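Local coordinates for protein putative oxalate decarboxylase (Thermotoga maritima, PDB 1O4T) that binds oxalate beside a manganese ion as a homodimer of cupin fold and is a putative oxalate decarboxylase, at residues 56-61 with 128-133. Numbering follows the deposited sequence.
Sequences ARLFAR and AVIILL
Ile-130 holds CG1 anti to its carbonyl carbon (chi1 -61°), and Leu-58 swings CG anti to the backbone nitrogen (chi1 -174°), which brings Ile-130 CD1 to 3.6 Å from Leu-58 CD2. The same methyl lies over one face of the Arg-57 guanidinium, displaced toward its rim, 3.6 Å from NH2, while Ile-130 CG2 meets the arginine's extended chain at CG. A branched isoleucine suits this place, lining the oxalate pocket against the manganese ligands Glu-80 and His-75; an alanine here would probably leave that guanidinium face without this apolar cover and open a gap beside Leu-58 and the oxalate that Leu-58 and Ile-130 both touch. Arg-57 turns its charge to Glu-78 in a salt bridge.

Beneath these side chains Ala-60 and Ala-128 exchange two hydrogen bonds, N to O in both directions, and Ile-130 N reaches Leu-58 O at 3.0 Å. At the beta bulge Ile-130 O takes its bond from Arg-57 N, and the buried Leu-58 N goes without a partner. On the opposite face Phe-59 and Val-129 lie side by side, Phe-59 CD2 3.6 Å from Val-129 CG2, an apolar pair suited to this buried face; Phe-59 also packs on Ile-81 of the second subunit. The pair forms the middle of a cupin beta-sheet, strand 56-64 flanked by 40-45 and strand 124-132 by 78-86.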
ATOM      1  N   ALA A  56      -3.607   9.785  -8.742  1.00 37.72           N
ATOM      2  CA  ALA A  56      -3.334   8.357  -8.910  1.00 37.19           C
ATOM      3  C   ALA A  56      -4.532   7.776  -9.635  1.00 37.13           C
ATOM      4  O   ALA A  56      -5.664   8.230  -9.443  1.00 36.22           O
ATOM      5  CB  ALA A  56      -3.143   7.682  -7.573  1.00 38.02           C
ATOM      6  N   ARG A  57      -4.302   6.825 -10.517  1.00 36.54           N
ATOM      7  CA  ARG A  57      -5.398   6.277 -11.274  1.00 37.43           C
ATOM      8  C   ARG A  57      -5.807   4.863 -10.839  1.00 37.63           C
ATOM      9  O   ARG A  57      -6.847   4.375 -11.295  1.00 38.01           O
ATOM     10  CB  ARG A  57      -5.116   6.363 -12.785  1.00 37.64           C
ATOM     11  CG  ARG A  57      -4.244   5.264 -13.385  1.00 38.22           C
ATOM     12  CD  ARG A  57      -4.246   5.298 -14.931  1.00 38.85           C
ATOM     13  NE  ARG A  57      -3.335   4.341 -15.546  1.00 40.13           N
ATOM     14  CZ  ARG A  57      -3.558   3.029 -15.637  1.00 41.33           C
ATOM     15  NH1 ARG A  57      -4.679   2.479 -15.186  1.00 42.25           N
ATOM     16  NH2 ARG A  57      -2.656   2.258 -16.203  1.00 41.97           N
ATOM     17  N   LEU A  58      -5.004   4.223  -9.979  1.00 37.93           N
ATOM     18  CA  LEU A  58      -5.291   2.893  -9.450  1.00 37.91           C
ATOM     19  C   LEU A  58      -4.806   2.733  -8.011  1.00 37.18           C
ATOM     20  O   LEU A  58      -3.668   3.066  -7.706  1.00 37.04           O
ATOM     21  CB  LEU A  58      -4.571   1.817 -10.284  1.00 39.29           C
ATOM     22  CG  LEU A  58      -4.901   0.360  -9.913  1.00 39.40           C
ATOM     23  CD1 LEU A  58      -6.340   0.038 -10.309  1.00 42.15           C
ATOM     24  CD2 LEU A  58      -3.946  -0.578 -10.586  1.00 40.88           C
ATOM     25  N   PHE A  59      -5.662   2.178  -7.156  1.00 35.59           N
ATOM     26  CA  PHE A  59      -5.286   1.766  -5.815  1.00 34.19           C
ATOM     27  C   PHE A  59      -6.085   0.485  -5.553  1.00 33.33           C
ATOM     28  O   PHE A  59      -7.255   0.546  -5.197  1.00 33.18           O
ATOM     29  CB  PHE A  59      -5.551   2.863  -4.775  1.00 34.99           C
ATOM     30  CG  PHE A  59      -4.938   2.584  -3.435  1.00 37.06           C
ATOM     31  CD1 PHE A  59      -5.537   1.693  -2.561  1.00 44.12           C
ATOM     32  CD2 PHE A  59      -3.724   3.134  -3.075  1.00 42.65           C
ATOM     33  CE1 PHE A  59      -4.976   1.377  -1.322  1.00 43.72           C
ATOM     34  CE2 PHE A  59      -3.129   2.806  -1.847  1.00 46.63           C
ATOM     35  CZ  PHE A  59      -3.764   1.903  -0.966  1.00 45.67           C
ATOM     36  N   ALA A  60      -5.457  -0.677  -5.783  1.00 32.67           N
ATOM     37  CA  ALA A  60      -6.169  -1.929  -5.854  1.00 32.33           C
ATOM     38  C   ALA A  60      -5.427  -3.027  -5.170  1.00 32.21           C
ATOM     39  O   ALA A  60      -4.204  -2.985  -5.060  1.00 31.94           O
ATOM     40  CB  ALA A  60      -6.375  -2.324  -7.282  1.00 33.59           C
ATOM     41  N   ARG A  61      -6.184  -4.015  -4.714  1.00 32.19           N
ATOM     42  CA  ARG A  61      -5.625  -5.242  -4.163  1.00 32.54           C
ATOM     43  C   ARG A  61      -5.795  -6.352  -5.207  1.00 33.06           C
ATOM     44  O   ARG A  61      -6.937  -6.594  -5.695  1.00 33.50           O
ATOM     45  CB  ARG A  61      -6.349  -5.623  -2.879  1.00 32.76           C
ATOM     46  CG  ARG A  61      -5.667  -6.706  -2.104  1.00 37.05           C
ATOM     47  CD  ARG A  61      -6.420  -7.197  -0.872  1.00 41.84           C
ATOM     48  NE  ARG A  61      -5.680  -8.319  -0.267  1.00 47.93           N
ATOM     49  CZ  ARG A  61      -5.861  -8.781   0.974  1.00 51.30           C
ATOM     50  NH1 ARG A  61      -6.773  -8.241   1.780  1.00 53.49           N
ATOM     51  NH2 ARG A  61      -5.119  -9.793   1.417  1.00 52.61           N
ATOM     52  N   ALA A 128      -1.520  -2.586  -5.542  1.00 34.28           N
ATOM     53  CA  ALA A 128      -1.016  -1.899  -6.747  1.00 33.61           C
ATOM     54  C   ALA A 128      -1.498  -0.466  -6.752  1.00 34.00           C
ATOM     55  O   ALA A 128      -2.698  -0.220  -6.625  1.00 34.58           O
ATOM     56  CB  ALA A 128      -1.466  -2.613  -7.977  1.00 33.40           C
ATOM     57  N   VAL A 129      -0.578   0.476  -6.931  1.00 33.06           N
ATOM     58  CA  VAL A 129      -0.902   1.879  -6.925  1.00 32.71           C
ATOM     59  C   VAL A 129      -0.242   2.544  -8.151  1.00 31.98           C
ATOM     60  O   VAL A 129       0.950   2.467  -8.319  1.00 31.48           O
ATOM     61  CB  VAL A 129      -0.361   2.588  -5.662  1.00 32.89           C
ATOM     62  CG1 VAL A 129      -1.010   3.950  -5.518  1.00 33.75           C
ATOM     63  CG2 VAL A 129      -0.654   1.761  -4.446  1.00 37.09           C
ATOM     64  N   ILE A 130      -1.018   3.199  -8.996  1.00 31.84           N
ATOM     65  CA  ILE A 130      -0.447   3.856 -10.164  1.00 32.44           C
ATOM     66  C   ILE A 130      -0.540   5.351  -9.922  1.00 33.48           C
ATOM     67  O   ILE A 130      -1.621   5.840  -9.688  1.00 34.79           O
ATOM     68  CB  ILE A 130      -1.187   3.439 -11.444  1.00 31.82           C
ATOM     69  CG1 ILE A 130      -1.058   1.929 -11.648  1.00 34.14           C
ATOM     70  CG2 ILE A 130      -0.607   4.177 -12.659  1.00 32.10           C
ATOM     71  CD1 ILE A 130      -1.937   1.363 -12.812  1.00 36.10           C
ATOM     72  N   ILE A 131       0.589   6.054  -9.992  1.00 34.18           N
ATOM     73  CA  ILE A 131       0.639   7.471  -9.717  1.00 35.04           C
ATOM     74  C   ILE A 131       1.048   8.192 -11.004  1.00 36.16           C
ATOM     75  O   ILE A 131       2.034   7.826 -11.679  1.00 33.81           O
ATOM     76  CB  ILE A 131       1.593   7.735  -8.525  1.00 35.36           C
ATOM     77  CG1 ILE A 131       1.018   7.071  -7.248  1.00 35.66           C
ATOM     78  CG2 ILE A 131       1.802   9.192  -8.311  1.00 36.11           C
ATOM     79  CD1 ILE A 131       1.785   7.324  -5.957  1.00 36.59           C
ATOM     80  N   LEU A 132       0.267   9.215 -11.321  1.00 37.78           N
ATOM     81  CA  LEU A 132       0.378   9.921 -12.573  1.00 40.10           C
ATOM     82  C   LEU A 132       1.579  10.874 -12.655  1.00 41.76           C
ATOM     83  O   LEU A 132       1.881  11.593 -11.703  1.00 41.65           O
ATOM     84  CB  LEU A 132      -0.929  10.657 -12.875  1.00 40.24           C
ATOM     85  CG  LEU A 132      -2.154   9.728 -12.956  1.00 41.14           C
ATOM     86  CD1 LEU A 132      -3.396  10.510 -13.361  1.00 41.50           C
ATOM     87  CD2 LEU A 132      -1.928   8.553 -13.917  1.00 42.58           C
ATOM     88  N   LEU A 133       2.220  10.818 -13.834  1.00 43.92           N
ATOM     89  CA  LEU A 133       3.419  11.564 -14.300  1.00 45.02           C
ATOM     90  C   LEU A 133       4.784  11.136 -13.724  1.00 46.16           C
ATOM     91  O   LEU A 133       5.600  10.548 -14.467  1.00 46.65           O
ATOM     92  CB  LEU A 133       3.195  13.056 -14.213  1.00 45.99           C
ATOM     93  CG  LEU A 133       1.868  13.507 -14.837  1.00 45.74           C
ATOM     94  CD1 LEU A 133       2.004  14.930 -15.175  1.00 47.99           C
ATOM     95  CD2 LEU A 133       1.416  12.724 -16.062  1.00 45.34           C
ATOM     96  OXT LEU A 133       5.113  11.337 -12.540  1.00 47.00           O
TER